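PDB 5ZB9: DNA damage response protein Rtt109, putative from Neosartorya fumigata, which probably catalyses the transfer of an acetyl group from acetyl-CoA to lysine side chains of histone H3. Local coordinates for residues Val136-Asn144 against Leu160-Trp169; Ala199-Pro210 against Leu315-Pro326. One frame throughout, in Å; residues are numbered along the deposited sequence.

Contact 1 (Val136-Asn144 against Leu160-Trp169); sequences VSLFARAQN and LDDRGLIKWW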
loop_
_atom_site.group_PDB
_atom_site.type_symbol
_atom_site.label_atom_id
_atom_site.label_comp_id
_atom_site.label_asym_id
_atom_site.label_seq_id
_atom_site.Cartn_x
_atom_site.Cartn_y
_atom_site.Cartn_z
ATOM N N VAL A 136 0.576 2.356 -6.517
ATOM C CA VAL A 136 0.035 1.789 -5.292
ATOM C C VAL A 136 0.617 0.399 -5.131
ATOM O O VAL A 136 0.604 -0.397 -6.066
ATOM C CB VAL A 136 -1.502 1.717 -5.293
ATOM C CG1 VAL A 136 -2.007 1.101 -3.990
ATOM C CG2 VAL A 136 -2.089 3.095 -5.491
ATOM N N SER A 137 1.135 0.108 -3.948
ATOM C CA SER A 137 1.830 -1.141 -3.746
ATOM C C SER A 137 1.538 -1.741 -2.373
ATOM O O SER A 137 1.207 -1.029 -1.424
ATOM C CB SER A 137 3.341 -0.928 -3.928
ATOM O OG SER A 137 4.050 -2.159 -3.865
ATOM N N LEU A 138 1.677 -3.059 -2.281
ATOM C CA LEU A 138 1.470 -3.786 -1.033
ATOM C C LEU A 138 1.969 -5.214 -1.189
ATOM O O LEU A 138 2.101 -5.708 -2.308
ATOM C CB LEU A 138 -0.013 -3.789 -0.640
ATOM C CG LEU A 138 -0.971 -4.523 -1.588
ATOM C CD1 LEU A 138 -1.095 -6.029 -1.272
ATOM C CD2 LEU A 138 -2.337 -3.859 -1.591
ATOM N N PHE A 139 2.227 -5.885 -0.075
ATOM C CA PHE A 139 2.425 -7.326 -0.118
ATOM C C PHE A 139 1.297 -7.972 0.672
ATOM O O PHE A 139 0.835 -7.421 1.662
ATOM C CB PHE A 139 3.812 -7.733 0.411
ATOM C CG PHE A 139 4.021 -7.481 1.878
ATOM C CD1 PHE A 139 4.610 -6.303 2.317
ATOM C CD2 PHE A 139 3.663 -8.439 2.825
ATOM C CE1 PHE A 139 4.823 -6.073 3.679
ATOM C CE2 PHE A 139 3.870 -8.212 4.189
ATOM C CZ PHE A 139 4.449 -7.033 4.610
ATOM N N ALA A 140 0.833 -9.125 0.214
ATOM C CA ALA A 140 -0.314 -9.769 0.837
ATOM C C ALA A 140 0.083 -11.096 1.453
ATOM O O ALA A 140 0.584 -11.977 0.758
ATOM C CB ALA A 140 -1.426 -9.974 -0.174
ATOM N N ARG A 141 -0.137 -11.224 2.758
ATOM C CA ARG A 141 0.093 -12.477 3.470
ATOM C C ARG A 141 -0.549 -12.414 4.849
ATOM O O ARG A 141 -0.609 -11.350 5.462
ATOM C CB ARG A 141 1.587 -12.773 3.596
ATOM C CG ARG A 141 2.347 -11.836 4.523
ATOM C CD ARG A 141 3.844 -12.122 4.474
ATOM N NE ARG A 141 4.120 -13.490 4.892
ATOM C CZ ARG A 141 4.574 -13.827 6.094
ATOM N NH1 ARG A 141 4.823 -12.887 6.994
ATOM N NH2 ARG A 141 4.787 -15.105 6.388
ATOM N N ALA A 142 -1.053 -13.548 5.321
ATOM C CA ALA A 142 -1.565 -13.641 6.688
ATOM C C ALA A 142 -0.409 -13.554 7.674
ATOM O O ALA A 142 0.610 -14.218 7.493
ATOM C CB ALA A 142 -2.336 -14.930 6.883
ATOM N N GLN A 143 -0.551 -12.735 8.709
ATOM C CA GLN A 143 0.564 -12.534 9.630
ATOM C C GLN A 143 0.145 -11.895 10.924
ATOM O O GLN A 143 -1.031 -11.611 11.134
ATOM C CB GLN A 143 1.640 -11.666 8.987
ATOM C CG GLN A 143 1.231 -10.232 8.823
ATOM C CD GLN A 143 2.204 -9.461 7.952
ATOM O OE1 GLN A 143 1.797 -8.632 7.129
ATOM N NE2 GLN A 143 3.500 -9.731 8.127
ATOM N N ASN A 144 1.131 -11.661 11.784
ATOM C CA ASN A 144 0.912 -11.025 13.079
ATOM C C ASN A 144 0.915 -9.506 12.961
ATOM O O ASN A 144 1.843 -8.855 13.449
ATOM C CB ASN A 144 1.987 -11.461 14.081
ATOM C CG ASN A 144 2.331 -12.939 13.971
ATOM O OD1 ASN A 144 1.450 -13.801 13.994
ATOM N ND2 ASN A 144 3.622 -13.236 13.842
ATOM N N LEU A 160 -8.387 -14.367 6.987
ATOM C CA LEU A 160 -8.164 -15.108 5.756
ATOM C C LEU A 160 -6.768 -15.737 5.738
ATOM O O LEU A 160 -5.862 -15.251 6.413
ATOM C CB LEU A 160 -8.337 -14.178 4.557
ATOM C CG LEU A 160 -9.687 -13.480 4.437
ATOM C CD1 LEU A 160 -9.638 -12.432 3.345
ATOM C CD2 LEU A 160 -10.763 -14.508 4.151
ATOM N N ASP A 161 -6.590 -16.809 4.970
ATOM C CA ASP A 161 -5.247 -17.339 4.750
ATOM C C ASP A 161 -4.554 -16.557 3.614
ATOM O O ASP A 161 -5.126 -15.607 3.069
ATOM C CB ASP A 161 -5.286 -18.853 4.472
ATOM C CG ASP A 161 -5.975 -19.221 3.158
ATOM O OD1 ASP A 161 -6.533 -18.341 2.464
ATOM O OD2 ASP A 161 -5.958 -20.427 2.821
ATOM N N ASP A 162 -3.326 -16.936 3.279
ATOM C CA ASP A 162 -2.562 -16.215 2.260
ATOM C C ASP A 162 -3.306 -16.080 0.928
ATOM O O ASP A 162 -3.387 -14.983 0.376
ATOM C CB ASP A 162 -1.208 -16.892 2.013
ATOM C CG ASP A 162 -0.368 -16.977 3.259
ATOM O OD1 ASP A 162 0.342 -17.989 3.422
ATOM O OD2 ASP A 162 -0.421 -16.033 4.075
ATOM N N ARG A 163 -3.844 -17.180 0.411
ATOM C CA ARG A 163 -4.517 -17.134 -0.881
ATOM C C ARG A 163 -5.739 -16.229 -0.826
ATOM O O ARG A 163 -6.005 -15.489 -1.764
ATOM C CB ARG A 163 -4.912 -18.540 -1.345
ATOM C CG ARG A 163 -3.734 -19.384 -1.785
ATOM C CD ARG A 163 -4.142 -20.800 -2.169
ATOM N NE ARG A 163 -2.969 -21.653 -2.343
ATOM C CZ ARG A 163 -2.395 -21.907 -3.519
ATOM N NH1 ARG A 163 -2.902 -21.380 -4.632
ATOM N NH2 ARG A 163 -1.320 -22.697 -3.584
ATOM N N GLY A 164 -6.477 -16.284 0.275
ATOM C CA GLY A 164 -7.639 -15.434 0.440
ATOM C C GLY A 164 -7.277 -13.966 0.518
ATOM O O GLY A 164 -7.991 -13.114 -0.024
ATOM N N LEU A 165 -6.169 -13.663 1.190
ATOM C CA LEU A 165 -5.719 -12.279 1.325
ATOM C C LEU A 165 -5.254 -11.693 -0.008
ATOM O O LEU A 165 -5.537 -10.533 -0.317
ATOM C CB LEU A 165 -4.599 -12.176 2.350
ATOM C CG LEU A 165 -5.101 -11.784 3.733
ATOM C CD1 LEU A 165 -3.988 -11.890 4.762
ATOM C CD2 LEU A 165 -5.688 -10.382 3.697
ATOM N N ILE A 166 -4.543 -12.495 -0.794
ATOM C CA ILE A 166 -4.123 -12.055 -2.115
ATOM C C ILE A 166 -5.340 -11.741 -3.004
ATOM O O ILE A 166 -5.375 -10.695 -3.653
ATOM C CB ILE A 166 -3.210 -13.101 -2.788
ATOM C CG1 ILE A 166 -1.930 -13.283 -1.969
ATOM C CG2 ILE A 166 -2.858 -12.683 -4.214
ATOM C CD1 ILE A 166 -1.141 -14.541 -2.324
ATOM N N LYS A 167 -6.348 -12.610 -3.017
ATOM C CA LYS A 167 -7.548 -12.326 -3.802
ATOM C C LYS A 167 -8.272 -11.102 -3.266
ATOM O O LYS A 167 -8.803 -10.300 -4.039
ATOM C CB LYS A 167 -8.499 -13.518 -3.821
ATOM C CG LYS A 167 -7.965 -14.695 -4.600
ATOM C CD LYS A 167 -8.912 -15.884 -4.542
ATOM C CE LYS A 167 -8.202 -17.146 -5.028
ATOM N NZ LYS A 167 -9.090 -18.344 -5.095
ATOM N N TRP A 168 -8.281 -10.955 -1.943
ATOM C CA TRP A 168 -8.976 -9.840 -1.300
ATOM C C TRP A 168 -8.358 -8.504 -1.715
ATOM O O TRP A 168 -9.060 -7.585 -2.136
ATOM C CB TRP A 168 -8.939 -10.001 0.225
ATOM C CG TRP A 168 -9.788 -9.023 0.994
ATOM C CD1 TRP A 168 -11.126 -9.126 1.265
ATOM C CD2 TRP A 168 -9.351 -7.797 1.609
ATOM N NE1 TRP A 168 -11.545 -8.040 2.004
ATOM C CE2 TRP A 168 -10.476 -7.214 2.229
ATOM C CE3 TRP A 168 -8.121 -7.143 1.693
ATOM C CZ2 TRP A 168 -10.404 -6.014 2.922
ATOM C CZ3 TRP A 168 -8.049 -5.942 2.387
ATOM C CH2 TRP A 168 -9.183 -5.393 2.993
ATOM N N TRP A 169 -7.039 -8.412 -1.614
ATOM C CA TRP A 169 -6.335 -7.184 -1.948
ATOM C C TRP A 169 -6.464 -6.833 -3.424
ATOM O O TRP A 169 -6.531 -5.662 -3.777
ATOM C CB TRP A 169 -4.860 -7.285 -1.552
ATOM C CG TRP A 169 -4.626 -6.931 -0.114
ATOM C CD1 TRP A 169 -4.164 -7.754 0.872
ATOM C CD2 TRP A 169 -4.869 -5.661 0.501
ATOM N NE1 TRP A 169 -4.089 -7.069 2.056
ATOM C CE2 TRP A 169 -4.512 -5.782 1.856
ATOM C CE3 TRP A 169 -5.345 -4.431 0.034
ATOM C CZ2 TRP A 169 -4.612 -4.716 2.748
ATOM C CZ3 TRP A 169 -5.445 -3.381 0.914
ATOM C CH2 TRP A 169 -5.086 -3.527 2.257
#
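Leu138 lies against one face of the Trp169 indole, a clear case of an aliphatic side chain on a strand meeting an aromatic ring on a helix. Its CD2, 3.5 Å from Trp169 CE3, sits offset toward the rim, while CD1 makes a CH-pi contact over the five-membered ring, 4.1 Å from its centroid and 22° off the normal. On the opposite face, the edge of the neighbouring Trp168 ring brings CZ3 over the centre of the indole. Ala140 CB approaches obliquely, 3.7 Å from Trp169 CD1. The Leu138 torsion explains the fit: CG is placed between the backbone N and the carbonyl carbon (chi1 64°), and both methyls reach the ring.

Strand 136-140 runs nearly antiparallel to helix 162-169, and Ala140 CB meets Ile166 CG1 at 3.8 Å. Past the strand end, Leu165 CD1 rests on the peptide between Arg141 and Ala142, 3.4 Å from Ala142 N. That same N-H donates to Asp162 OD2 (2.9 Å, N-H...O 154°). Asp162 stands in the first helical turn, and its other oxygen, OD1, forms a salt bridge with Arg314 and accepts a hydrogen bond from Leu315 N. Just before it, Asp161 is the N-cap, its OD1 accepting from Gly164 N at 3.0 Å.

The contact therefore changes character along its length. Apolar groups pack the indole beside the CoA site, to which Trp168 itself contributes in another structure of this protein, whereas a buried carboxylate ties the helix start to the loop after the strand. Two backbone N-H groups, Arg314 and the helix N-terminus would together probably stabilise the negative charge of Asp162.

Contact 2 (Ala199-Pro210 against Leu315-Pro326); sequences AKSSATAFLIVP and LVGFLWLVINPP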
loop_
_atom_site.group_PDB
_atom_site.type_symbol
_atom_site.label_atom_id
_atom_site.label_comp_id
_atom_site.label_asym_id
_atom_site.label_seq_id
_atom_site.Cartn_x
_atom_site.Cartn_y
_atom_site.Cartn_z
ATOM N N ALA A 199 -3.171 11.322 -23.577
ATOM C CA ALA A 199 -4.071 12.418 -23.212
ATOM C C ALA A 199 -4.966 12.069 -22.019
ATOM O O ALA A 199 -5.624 12.941 -21.449
ATOM C CB ALA A 199 -4.923 12.816 -24.408
ATOM N N LYS A 200 -4.984 10.792 -21.647
ATOM C CA LYS A 200 -5.841 10.307 -20.566
ATOM C C LYS A 200 -5.043 9.597 -19.474
ATOM O O LYS A 200 -3.951 9.086 -19.725
ATOM C CB LYS A 200 -6.910 9.366 -21.129
ATOM C CG LYS A 200 -6.367 8.385 -22.163
ATOM C CD LYS A 200 -7.451 7.946 -23.140
ATOM C CE LYS A 200 -8.174 9.143 -23.751
ATOM N NZ LYS A 200 -7.241 10.073 -24.456
ATOM N N SER A 201 -5.587 9.579 -18.263
ATOM C CA SER A 201 -4.964 8.859 -17.157
ATOM C C SER A 201 -5.180 7.355 -17.320
ATOM O O SER A 201 -6.324 6.890 -17.449
ATOM C CB SER A 201 -5.527 9.337 -15.821
ATOM O OG SER A 201 -4.490 9.816 -14.985
ATOM N N SER A 202 -4.088 6.594 -17.326
ATOM C CA SER A 202 -4.184 5.155 -17.562
ATOM C C SER A 202 -3.466 4.336 -16.493
ATOM O O SER A 202 -2.657 4.869 -15.728
ATOM C CB SER A 202 -3.633 4.811 -18.948
ATOM O OG SER A 202 -2.284 5.214 -19.071
ATOM N N ALA A 203 -3.757 3.037 -16.453
ATOM C CA ALA A 203 -3.221 2.177 -15.401
ATOM C C ALA A 203 -3.280 0.691 -15.727
ATOM O O ALA A 203 -4.162 0.227 -16.455
ATOM C CB ALA A 203 -3.957 2.436 -14.095
ATOM N N THR A 204 -2.335 -0.048 -15.151
ATOM C CA THR A 204 -2.315 -1.506 -15.197
ATOM C C THR A 204 -1.950 -2.024 -13.802
ATOM O O THR A 204 -1.203 -1.366 -13.064
ATOM C CB THR A 204 -1.302 -2.037 -16.258
ATOM O OG1 THR A 204 -1.596 -1.459 -17.537
ATOM C CG2 THR A 204 -1.355 -3.571 -16.379
ATOM N N ALA A 205 -2.485 -3.185 -13.434
ATOM C CA ALA A 205 -2.150 -3.818 -12.160
ATOM C C ALA A 205 -1.221 -5.001 -12.391
ATOM O O ALA A 205 -1.443 -5.808 -13.304
ATOM C CB ALA A 205 -3.412 -4.261 -11.435
ATOM N N PHE A 206 -0.180 -5.099 -11.570
ATOM C CA PHE A 206 0.818 -6.165 -11.693
ATOM C C PHE A 206 0.853 -7.013 -10.430
ATOM O O PHE A 206 0.868 -6.481 -9.314
ATOM C CB PHE A 206 2.210 -5.582 -11.969
ATOM C CG PHE A 206 2.294 -4.768 -13.240
ATOM C CD1 PHE A 206 1.923 -3.430 -13.252
ATOM C CD2 PHE A 206 2.755 -5.341 -14.420
ATOM C CE1 PHE A 206 2.002 -2.685 -14.414
ATOM C CE2 PHE A 206 2.838 -4.599 -15.595
ATOM C CZ PHE A 206 2.463 -3.270 -15.594
ATOM N N LEU A 207 0.861 -8.331 -10.605
ATOM C CA LEU A 207 0.858 -9.243 -9.477
ATOM C C LEU A 207 1.887 -10.342 -9.656
ATOM O O LEU A 207 1.975 -10.952 -10.718
ATOM C CB LEU A 207 -0.529 -9.862 -9.283
ATOM C CG LEU A 207 -0.582 -10.925 -8.179
ATOM C CD1 LEU A 207 -0.414 -10.285 -6.806
ATOM C CD2 LEU A 207 -1.849 -11.786 -8.250
ATOM N N ILE A 208 2.670 -10.585 -8.612
ATOM C CA ILE A 208 3.587 -11.713 -8.588
ATOM C C ILE A 208 3.413 -12.513 -7.300
ATOM O O ILE A 208 3.441 -11.962 -6.201
ATOM C CB ILE A 208 5.049 -11.260 -8.716
ATOM C CG1 ILE A 208 5.367 -10.903 -10.168
ATOM C CG2 ILE A 208 5.995 -12.360 -8.255
ATOM C CD1 ILE A 208 6.839 -10.597 -10.386
ATOM N N VAL A 209 3.216 -13.815 -7.448
ATOM C CA VAL A 209 3.149 -14.717 -6.313
ATOM C C VAL A 209 4.195 -15.798 -6.501
ATOM O O VAL A 209 3.927 -16.805 -7.147
ATOM C CB VAL A 209 1.758 -15.359 -6.181
ATOM C CG1 VAL A 209 1.661 -16.174 -4.899
ATOM C CG2 VAL A 209 0.679 -14.292 -6.235
ATOM N N PRO A 210 5.399 -15.581 -5.954
ATOM C CA PRO A 210 6.520 -16.519 -6.131
ATOM C C PRO A 210 6.122 -17.941 -5.752
ATOM O O PRO A 210 5.547 -18.143 -4.679
ATOM C CB PRO A 210 7.595 -15.976 -5.181
ATOM C CG PRO A 210 7.236 -14.533 -4.986
ATOM C CD PRO A 210 5.734 -14.481 -5.033
ATOM N N LEU A 315 2.273 -18.509 1.326
ATOM C CA LEU A 315 2.437 -17.688 0.130
ATOM C C LEU A 315 2.408 -16.208 0.491
ATOM O O LEU A 315 1.826 -15.816 1.501
ATOM C CB LEU A 315 1.345 -17.981 -0.904
ATOM C CG LEU A 315 1.296 -19.357 -1.573
ATOM C CD1 LEU A 315 0.066 -19.472 -2.465
ATOM C CD2 LEU A 315 2.572 -19.624 -2.369
ATOM N N VAL A 316 3.059 -15.394 -0.331
ATOM C CA VAL A 316 2.880 -13.954 -0.268
ATOM C C VAL A 316 2.717 -13.438 -1.691
ATOM O O VAL A 316 3.372 -13.914 -2.619
ATOM C CB VAL A 316 4.056 -13.245 0.463
ATOM C CG1 VAL A 316 5.375 -13.868 0.092
ATOM C CG2 VAL A 316 4.070 -11.760 0.171
ATOM N N GLY A 317 1.799 -12.503 -1.875
ATOM C CA GLY A 317 1.633 -11.876 -3.171
ATOM C C GLY A 317 2.165 -10.455 -3.137
ATOM O O GLY A 317 1.985 -9.740 -2.149
ATOM N N PHE A 318 2.822 -10.043 -4.212
ATOM C CA PHE A 318 3.291 -8.675 -4.326
ATOM C C PHE A 318 2.515 -7.964 -5.413
ATOM O O PHE A 318 2.417 -8.443 -6.540
ATOM C CB PHE A 318 4.790 -8.639 -4.607
ATOM C CG PHE A 318 5.602 -9.370 -3.584
ATOM C CD1 PHE A 318 5.901 -8.779 -2.372
ATOM C CD2 PHE A 318 6.049 -10.657 -3.824
ATOM C CE1 PHE A 318 6.636 -9.450 -1.417
ATOM C CE2 PHE A 318 6.795 -11.335 -2.870
ATOM C CZ PHE A 318 7.087 -10.725 -1.662
ATOM N N LEU A 319 1.957 -6.815 -5.062
ATOM C CA LEU A 319 1.068 -6.097 -5.955
ATOM C C LEU A 319 1.560 -4.676 -6.260
ATOM O O LEU A 319 1.941 -3.930 -5.356
ATOM C CB LEU A 319 -0.324 -6.060 -5.343
ATOM C CG LEU A 319 -1.451 -5.542 -6.215
ATOM C CD1 LEU A 319 -1.618 -6.492 -7.371
ATOM C CD2 LEU A 319 -2.722 -5.501 -5.419
ATOM N N TRP A 320 1.566 -4.317 -7.539
ATOM C CA TRP A 320 1.877 -2.955 -7.945
ATOM C C TRP A 320 0.799 -2.466 -8.894
ATOM O O TRP A 320 0.584 -3.050 -9.956
ATOM C CB TRP A 320 3.256 -2.862 -8.617
ATOM C CG TRP A 320 4.340 -3.511 -7.825
ATOM C CD1 TRP A 320 5.087 -2.942 -6.832
ATOM C CD2 TRP A 320 4.790 -4.865 -7.939
ATOM N NE1 TRP A 320 5.977 -3.856 -6.330
ATOM C CE2 TRP A 320 5.816 -5.044 -6.989
ATOM C CE3 TRP A 320 4.426 -5.942 -8.753
ATOM C CZ2 TRP A 320 6.482 -6.260 -6.827
ATOM C CZ3 TRP A 320 5.093 -7.151 -8.596
ATOM C CH2 TRP A 320 6.109 -7.299 -7.640
ATOM N N LEU A 321 0.098 -1.415 -8.492
ATOM C CA LEU A 321 -0.808 -0.737 -9.393
ATOM C C LEU A 321 -0.083 0.482 -9.934
ATOM O O LEU A 321 0.240 1.402 -9.177
ATOM C CB LEU A 321 -2.100 -0.338 -8.682
ATOM C CG LEU A 321 -3.010 0.594 -9.486
ATOM C CD1 LEU A 321 -3.543 -0.109 -10.739
ATOM C CD2 LEU A 321 -4.139 1.106 -8.611
ATOM N N VAL A 322 0.211 0.482 -11.229
ATOM C CA VAL A 322 0.976 1.588 -11.805
ATOM C C VAL A 322 0.082 2.497 -12.645
ATOM O O VAL A 322 -0.509 2.068 -13.651
ATOM C CB VAL A 322 2.156 1.089 -12.666
ATOM C CG1 VAL A 322 2.943 2.265 -13.227
ATOM C CG2 VAL A 322 3.063 0.180 -11.847
ATOM N N ILE A 323 -0.006 3.754 -12.214
ATOM C CA ILE A 323 -0.870 4.747 -12.840
ATOM C C ILE A 323 -0.064 5.771 -13.638
ATOM O O ILE A 323 0.803 6.458 -13.097
ATOM C CB ILE A 323 -1.724 5.481 -11.785
ATOM C CG1 ILE A 323 -2.681 4.498 -11.103
ATOM C CG2 ILE A 323 -2.482 6.652 -12.415
ATOM C CD1 ILE A 323 -3.368 5.047 -9.872
ATOM N N ASN A 324 -0.352 5.872 -14.931
ATOM C CA ASN A 324 0.331 6.847 -15.774
ATOM C C ASN A 324 -0.602 7.995 -16.102
ATOM O O ASN A 324 -1.575 7.822 -16.834
ATOM C CB ASN A 324 0.860 6.191 -17.050
ATOM C CG ASN A 324 1.922 5.146 -16.761
ATOM O OD1 ASN A 324 3.025 5.476 -16.341
ATOM N ND2 ASN A 324 1.587 3.875 -16.974
ATOM N N PRO A 325 -0.310 9.178 -15.543
ATOM C CA PRO A 325 -1.145 10.372 -15.676
ATOM C C PRO A 325 -1.096 10.925 -17.105
ATOM O O PRO A 325 -0.229 10.504 -17.879
ATOM C CB PRO A 325 -0.513 11.336 -14.673
ATOM C CG PRO A 325 0.928 10.991 -14.729
ATOM C CD PRO A 325 0.953 9.482 -14.847
ATOM N N PRO A 326 -2.018 11.840 -17.457
ATOM C CA PRO A 326 -2.013 12.379 -18.821
ATOM C C PRO A 326 -0.669 13.000 -19.191
ATOM O O PRO A 326 -0.103 13.771 -18.414
ATOM C CB PRO A 326 -3.121 13.438 -18.783
ATOM C CG PRO A 326 -4.036 12.984 -17.693
ATOM C CD PRO A 326 -3.132 12.384 -16.656
HETATM O O HOH W 1 4.646 -16.708 -2.517
#
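Phe206 and Trp320 form a hydrogen-bonded pair between antiparallel strands 202-208 and 317-324, and their large rings lie on the same side of the sheet. Their backbones exchange two bonds, Phe206 N to Trp320 O at 2.7 Å and Trp320 N to Phe206 O at 2.9 Å. With CG anti to the carbonyl carbon (chi1 -60°), the Phe206 ring has that Trp320 O in plane at its edge and carries CE1 to 4.0 Å from Val322 CG2. The six-membered part of Trp320 extends the other way: CE3 meets Phe206 CB at 3.9 Å, and Ile208 CG1 lies at the ring edge, 4.1 Å from CZ3. The indole NE1 binds the acetyl oxygen of the modified lysine at position 264.

Strand 202-208 thus joins the mixed sheet of the acetyltransferase fold through 317-324, and pairs on its other side with the short parallel strand 235-236. Ala205, Leu319 and Leu321 point to the face covered by helix 162-177.

Pro326 takes over once the regular pairing has ended. Its CD packs 3.4 Å from Ser201 OG, its CG lies beside the Lys200-Ser201 peptide, and its CB reaches to 3.7 Å from Ala199 O.

Overall arrangement
The two contacts, whose centres are 16 Å apart, share one sheet: strand 136-140 of contact 1 is the neighbour of strand 317-324 of contact 2. Backbone atoms join them directly, with probable hydrogen bonds from Leu321 N to Val136 O and from Ala140 N to Gly317 O, each 2.7 Å. Helix 162-177 begins in contact 1 and goes on to cover one face of contact 2, where Ile173 touches Leu319. Of the CoA site, which holds no CoA in this model, contact 1 contains Trp168, and its Trp169 side chain is about 4 Å from that of Ala94, whereas the Leu319 side chain of contact 2 stays about 9 Å from those of Trp168 and Arg171.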